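Local coordinates for protein member of s1p family of ribosomal proteins (Pyrococcus furiosus, PDB 5YH1) that binds manganese and is probably a RecJ-like exonuclease of the DHH family, this chain being the DHH-containing part of a longer archaeal protein, at residues I158-P166 against Y195-V206. Sequence-based numbering, arbitrary orientation.
Sequences IVVIDHHDP and YELTAGMLATEV. With MN (manganese (II) ion), chain F.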
ATOM      1  N   ILE A 158       9.997  27.065  -2.099  1.00 27.05           N
ATOM      2  CA  ILE A 158      10.526  25.928  -1.379  1.00 27.02           C
ATOM      3  C   ILE A 158      11.492  26.401  -0.293  1.00 26.95           C
ATOM      4  O   ILE A 158      12.444  27.136  -0.577  1.00 27.37           O
ATOM      5  CB  ILE A 158      11.267  24.960  -2.336  1.00 26.65           C
ATOM      6  CG1 ILE A 158      10.343  24.480  -3.467  1.00 26.58           C
ATOM      7  CG2 ILE A 158      11.805  23.760  -1.574  1.00 26.19           C
ATOM      8  CD1 ILE A 158      11.077  23.807  -4.611  1.00 25.85           C
ATOM      9  N   VAL A 159      11.224  25.985   0.942  1.00 26.12           N
ATOM     10  CA  VAL A 159      12.128  26.187   2.078  1.00 25.53           C
ATOM     11  C   VAL A 159      12.739  24.840   2.472  1.00 24.78           C
ATOM     12  O   VAL A 159      12.021  23.847   2.629  1.00 23.20           O
ATOM     13  CB  VAL A 159      11.370  26.781   3.283  1.00 27.09           C
ATOM     14  CG1 VAL A 159      12.255  26.842   4.532  1.00 27.26           C
ATOM     15  CG2 VAL A 159      10.823  28.163   2.930  1.00 27.40           C
ATOM     16  N   VAL A 160      14.062  24.803   2.610  1.00 24.76           N
ATOM     17  CA  VAL A 160      14.756  23.619   3.095  1.00 24.26           C
ATOM     18  C   VAL A 160      15.471  23.897   4.417  1.00 25.02           C
ATOM     19  O   VAL A 160      16.235  24.869   4.523  1.00 24.41           O
ATOM     20  CB  VAL A 160      15.802  23.118   2.092  1.00 24.58           C
ATOM     21  CG1 VAL A 160      16.458  21.844   2.628  1.00 25.17           C
ATOM     22  CG2 VAL A 160      15.174  22.881   0.719  1.00 24.72           C
ATOM     23  N   ILE A 161      15.214  23.037   5.405  1.00 24.46           N
ATOM     24  CA  ILE A 161      15.898  23.050   6.703  1.00 24.53           C
ATOM     25  C   ILE A 161      16.498  21.652   6.918  1.00 24.99           C
ATOM     26  O   ILE A 161      15.791  20.706   7.262  1.00 24.71           O
ATOM     27  CB  ILE A 161      14.933  23.383   7.856  1.00 24.58           C
ATOM     28  CG1 ILE A 161      14.272  24.748   7.632  1.00 25.28           C
ATOM     29  CG2 ILE A 161      15.672  23.376   9.188  1.00 25.18           C
ATOM     30  CD1 ILE A 161      13.068  25.003   8.509  1.00 25.69           C
ATOM     31  N   ASP A 162      17.797  21.521   6.690  1.00 24.22           N
ATOM     32  CA  ASP A 162      18.452  20.226   6.685  1.00 24.93           C
ATOM     33  C   ASP A 162      19.880  20.365   7.231  1.00 25.02           C
ATOM     34  O   ASP A 162      20.393  21.477   7.374  1.00 25.49           O
ATOM     35  CB  ASP A 162      18.438  19.680   5.250  1.00 25.20           C
ATOM     36  CG  ASP A 162      18.752  18.201   5.165  1.00 25.54           C
ATOM     37  OD1 ASP A 162      18.835  17.527   6.224  1.00 24.35           O
ATOM     38  OD2 ASP A 162      18.924  17.709   4.015  1.00 25.71           O
ATOM     39  N   HIS A 163      20.513  19.241   7.555  1.00 25.88           N
ATOM     40  CA  HIS A 163      21.894  19.244   8.070  1.00 26.30           C
ATOM     41  C   HIS A 163      22.774  18.157   7.452  1.00 27.05           C
ATOM     42  O   HIS A 163      23.848  17.843   7.987  1.00 28.13           O
ATOM     43  CB  HIS A 163      21.898  19.129   9.603  1.00 26.48           C
ATOM     44  CG  HIS A 163      21.348  17.837  10.110  1.00 27.99           C
ATOM     45  ND1 HIS A 163      22.081  16.971  10.894  1.00 29.09           N
ATOM     46  CD2 HIS A 163      20.144  17.249   9.927  1.00 27.68           C
ATOM     47  CE1 HIS A 163      21.342  15.914  11.184  1.00 28.46           C
ATOM     48  NE2 HIS A 163      20.164  16.064  10.610  1.00 28.12           N
ATOM     49  N   HIS A 164      22.329  17.609   6.319  1.00 27.09           N
ATOM     50  CA  HIS A 164      23.141  16.705   5.513  1.00 27.85           C
ATOM     51  C   HIS A 164      23.977  17.514   4.540  1.00 28.79           C
ATOM     52  O   HIS A 164      23.601  18.630   4.160  1.00 29.04           O
ATOM     53  CB  HIS A 164      22.254  15.701   4.770  1.00 27.18           C
ATOM     54  CG  HIS A 164      21.465  14.828   5.691  1.00 27.52           C
ATOM     55  ND1 HIS A 164      20.270  15.229   6.253  1.00 27.14           N
ATOM     56  CD2 HIS A 164      21.730  13.601   6.199  1.00 26.73           C
ATOM     57  CE1 HIS A 164      19.824  14.275   7.051  1.00 27.13           C
ATOM     58  NE2 HIS A 164      20.691  13.279   7.037  1.00 27.26           N
ATOM     59  N   ASP A 165      25.105  16.940   4.141  1.00 30.56           N
ATOM     60  CA  ASP A 165      26.056  17.602   3.250  1.00 33.45           C
ATOM     61  C   ASP A 165      25.485  17.728   1.830  1.00 33.15           C
ATOM     62  O   ASP A 165      25.185  16.722   1.197  1.00 31.86           O
ATOM     63  CB  ASP A 165      27.374  16.809   3.228  1.00 34.82           C
ATOM     64  CG  ASP A 165      28.458  17.463   2.365  1.00 37.52           C
ATOM     65  OD1 ASP A 165      28.320  18.637   1.943  1.00 35.80           O
ATOM     66  OD2 ASP A 165      29.462  16.779   2.104  1.00 42.28           O
ATOM     67  N   PRO A 166      25.335  18.966   1.325  1.00 35.36           N
ATOM     68  CA  PRO A 166      24.898  19.108  -0.070  1.00 38.58           C
ATOM     69  C   PRO A 166      25.885  18.528  -1.085  1.00 41.99           C
ATOM     70  O   PRO A 166      25.493  18.238  -2.207  1.00 44.12           O
ATOM     71  CB  PRO A 166      24.753  20.624  -0.248  1.00 37.27           C
ATOM     72  CG  PRO A 166      24.573  21.161   1.138  1.00 36.55           C
ATOM     73  CD  PRO A 166      25.387  20.265   2.018  1.00 35.66           C
ATOM     74  N   TYR A 195      27.504  18.350  10.719  1.00 29.62           N
ATOM     75  CA  TYR A 195      26.277  17.545  10.770  1.00 30.39           C
ATOM     76  C   TYR A 195      25.616  17.542  12.143  1.00 30.24           C
ATOM     77  O   TYR A 195      24.412  17.322  12.256  1.00 29.84           O
ATOM     78  CB  TYR A 195      26.627  16.098  10.383  1.00 32.62           C
ATOM     79  CG  TYR A 195      25.506  15.087  10.549  1.00 36.39           C
ATOM     80  CD1 TYR A 195      24.560  14.895   9.543  1.00 37.26           C
ATOM     81  CD2 TYR A 195      25.394  14.312  11.709  1.00 37.05           C
ATOM     82  CE1 TYR A 195      23.534  13.967   9.683  1.00 38.33           C
ATOM     83  CE2 TYR A 195      24.367  13.386  11.859  1.00 37.28           C
ATOM     84  CZ  TYR A 195      23.445  13.210  10.838  1.00 38.27           C
ATOM     85  OH  TYR A 195      22.422  12.297  10.961  1.00 37.41           O
ATOM     86  N   GLU A 196      26.403  17.775  13.187  1.00 29.88           N
ATOM     87  CA  GLU A 196      25.933  17.589  14.551  1.00 30.03           C
ATOM     88  C   GLU A 196      24.948  18.658  15.023  1.00 27.28           C
ATOM     89  O   GLU A 196      24.332  18.503  16.065  1.00 25.96           O
ATOM     90  CB  GLU A 196      27.113  17.474  15.519  1.00 32.94           C
ATOM     91  CG  GLU A 196      28.108  18.627  15.457  1.00 35.82           C
ATOM     92  CD  GLU A 196      29.344  18.294  14.626  1.00 38.27           C
ATOM     93  OE1 GLU A 196      30.457  18.388  15.188  1.00 40.01           O
ATOM     94  OE2 GLU A 196      29.203  17.933  13.429  1.00 38.67           O
ATOM     95  N   LEU A 197      24.795  19.735  14.264  1.00 25.66           N
ATOM     96  CA  LEU A 197      23.671  20.655  14.482  1.00 25.28           C
ATOM     97  C   LEU A 197      22.490  20.142  13.649  1.00 26.17           C
ATOM     98  O   LEU A 197      22.425  20.355  12.428  1.00 24.58           O
ATOM     99  CB  LEU A 197      24.051  22.085  14.093  1.00 25.01           C
ATOM    100  CG  LEU A 197      23.051  23.184  14.436  1.00 25.22           C
ATOM    101  CD1 LEU A 197      22.844  23.319  15.935  1.00 25.46           C
ATOM    102  CD2 LEU A 197      23.526  24.492  13.836  1.00 26.72           C
ATOM    103  N   THR A 198      21.561  19.463  14.320  1.00 25.93           N
ATOM    104  CA  THR A 198      20.568  18.626  13.639  1.00 25.57           C
ATOM    105  C   THR A 198      19.297  19.380  13.257  1.00 25.10           C
ATOM    106  O   THR A 198      19.059  20.508  13.700  1.00 25.43           O
ATOM    107  CB  THR A 198      20.188  17.411  14.516  1.00 25.41           C
ATOM    108  OG1 THR A 198      19.341  17.824  15.593  1.00 24.95           O
ATOM    109  CG2 THR A 198      21.437  16.755  15.076  1.00 25.65           C
ATOM    110  N   ALA A 199      18.457  18.734  12.456  1.00 25.69           N
ATOM    111  CA  ALA A 199      17.266  19.393  11.904  1.00 24.54           C
ATOM    112  C   ALA A 199      16.319  19.869  12.986  1.00 23.65           C
ATOM    113  O   ALA A 199      15.729  20.938  12.867  1.00 23.39           O
ATOM    114  CB  ALA A 199      16.542  18.466  10.937  1.00 24.15           C
ATOM    115  N   GLY A 200      16.174  19.075  14.043  1.00 24.14           N
ATOM    116  CA  GLY A 200      15.302  19.443  15.159  1.00 24.14           C
ATOM    117  C   GLY A 200      15.801  20.652  15.933  1.00 24.45           C
ATOM    118  O   GLY A 200      15.010  21.417  16.483  1.00 25.74           O
HETATM  119  N   MSE A 201      17.118  20.815  15.989  1.00 25.10           N
HETATM  120  CA  MSE A 201      17.721  22.001  16.593  1.00 26.52           C
HETATM  121  C   MSE A 201      17.406  23.176  15.705  1.00 25.40           C
HETATM  122  O   MSE A 201      16.793  24.152  16.139  1.00 24.76           O
HETATM  123  CB  MSE A 201      19.233  21.832  16.761  1.00 28.16           C
HETATM  124  CG  MSE A 201      19.562  20.833  17.865  1.00 30.56           C
HETATM  125 SE   MSE A 201      21.464  20.296  17.852  1.00 36.17          SE
HETATM  126  CE  MSE A 201      21.126  18.460  18.474  1.00 34.64           C
ATOM    127  N   LEU A 202      17.798  23.081  14.444  1.00 25.32           N
ATOM    128  CA  LEU A 202      17.526  24.156  13.474  1.00 25.53           C
ATOM    129  C   LEU A 202      16.050  24.532  13.406  1.00 24.67           C
ATOM    130  O   LEU A 202      15.701  25.716  13.427  1.00 24.35           O
ATOM    131  CB  LEU A 202      17.949  23.723  12.083  1.00 25.24           C
ATOM    132  CG  LEU A 202      19.420  23.423  11.902  1.00 25.91           C
ATOM    133  CD1 LEU A 202      19.644  22.703  10.577  1.00 26.24           C
ATOM    134  CD2 LEU A 202      20.232  24.714  11.981  1.00 26.38           C
ATOM    135  N   ALA A 203      15.191  23.516  13.341  1.00 23.88           N
ATOM    136  CA  ALA A 203      13.765  23.736  13.136  1.00 23.77           C
ATOM    137  C   ALA A 203      13.115  24.369  14.343  1.00 23.87           C
ATOM    138  O   ALA A 203      12.176  25.162  14.211  1.00 24.20           O
ATOM    139  CB  ALA A 203      13.070  22.428  12.788  1.00 23.62           C
ATOM    140  N   THR A 204      13.578  23.989  15.530  1.00 24.17           N
ATOM    141  CA  THR A 204      13.077  24.620  16.752  1.00 24.70           C
ATOM    142  C   THR A 204      13.426  26.109  16.759  1.00 24.34           C
ATOM    143  O   THR A 204      12.576  26.936  17.080  1.00 24.14           O
ATOM    144  CB  THR A 204      13.615  23.925  18.019  1.00 24.73           C
ATOM    145  OG1 THR A 204      13.120  22.582  18.075  1.00 23.98           O
ATOM    146  CG2 THR A 204      13.182  24.662  19.270  1.00 24.66           C
ATOM    147  N   GLU A 205      14.646  26.463  16.355  1.00 25.00           N
ATOM    148  CA  GLU A 205      15.022  27.888  16.296  1.00 25.66           C
ATOM    149  C   GLU A 205      14.187  28.612  15.232  1.00 27.09           C
ATOM    150  O   GLU A 205      13.620  29.676  15.508  1.00 27.88           O
ATOM    151  CB  GLU A 205      16.515  28.081  16.048  1.00 25.24           C
ATOM    152  CG  GLU A 205      17.430  27.452  17.100  1.00 26.01           C
ATOM    153  CD  GLU A 205      17.396  28.122  18.481  1.00 26.48           C
ATOM    154  OE1 GLU A 205      16.692  29.133  18.681  1.00 27.07           O
ATOM    155  OE2 GLU A 205      18.092  27.629  19.393  1.00 25.59           O
ATOM    156  N   VAL A 206      14.045  28.024  14.043  1.00 26.77           N
ATOM    157  CA  VAL A 206      13.167  28.626  13.029  1.00 25.63           C
ATOM    158  C   VAL A 206      11.770  28.818  13.598  1.00 25.82           C
ATOM    159  O   VAL A 206      11.164  29.891  13.426  1.00 26.67           O
ATOM    160  CB  VAL A 206      13.094  27.823  11.716  1.00 25.74           C
ATOM    161  CG1 VAL A 206      12.036  28.415  10.790  1.00 25.73           C
ATOM    162  CG2 VAL A 206      14.439  27.815  11.011  1.00 25.31           C
TER
HETATM  163 MN    MN F 805      18.630  14.330  11.211  1.00 42.69          MN
HETATM  164  O   HOH W   1      19.946  12.852  10.193  1.00 34.42           O
HETATM  165  O   HOH W   2      17.354  12.578  11.270  1.00 30.46           O
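His-163 and Tyr-195 meet at the manganese site of the DHH domain, where the D-H-H signature, Asp-162 to His-164, leaves strand 158-161 of the parallel sheet and faces the N-terminus of helix 199-210. The imidazole of His-163 illustrates how a metal ligand is fixed from its far side: NE2 binds the manganese at 2.4 Å, while ND1 donates to the Tyr-195 backbone O at 2.7 Å, in the carbonyl plane and on a lone pair. With chi1 at 65°, CG lies between the backbone N and the carbonyl carbon, directing the ring toward the metal. One ring face receives a CH-pi contact from Thr-198 CA; Asp-67, Asp-137, Asp-229 and two waters complete the coordination. The Tyr-195 ring crosses that of His-163 obliquely, planes at 31°, with His-163 CE1 over its face, 3.3 Å from Tyr-195 CE1, and turns its edge toward the face of His-164. Its OH hydrogen-bonds a manganese-bound water, so an alanine here would probably leave that water without its phenolic partner and open a gap beside His-163 CE1. Farther back, Ile-161 joins strand to helix: CG2 packs on Leu-202 CB, and CD1 meets Val-206 CG2 tip to tip at 4.0 Å. Asp-162 acts from the second shell: His-164 ND1, in whose ring plane OD1 lies, meets Asp-162 OD1 on the carboxylate's syn side at 2.7 Å, whereas His-163 N approaches from above the carboxylate plane.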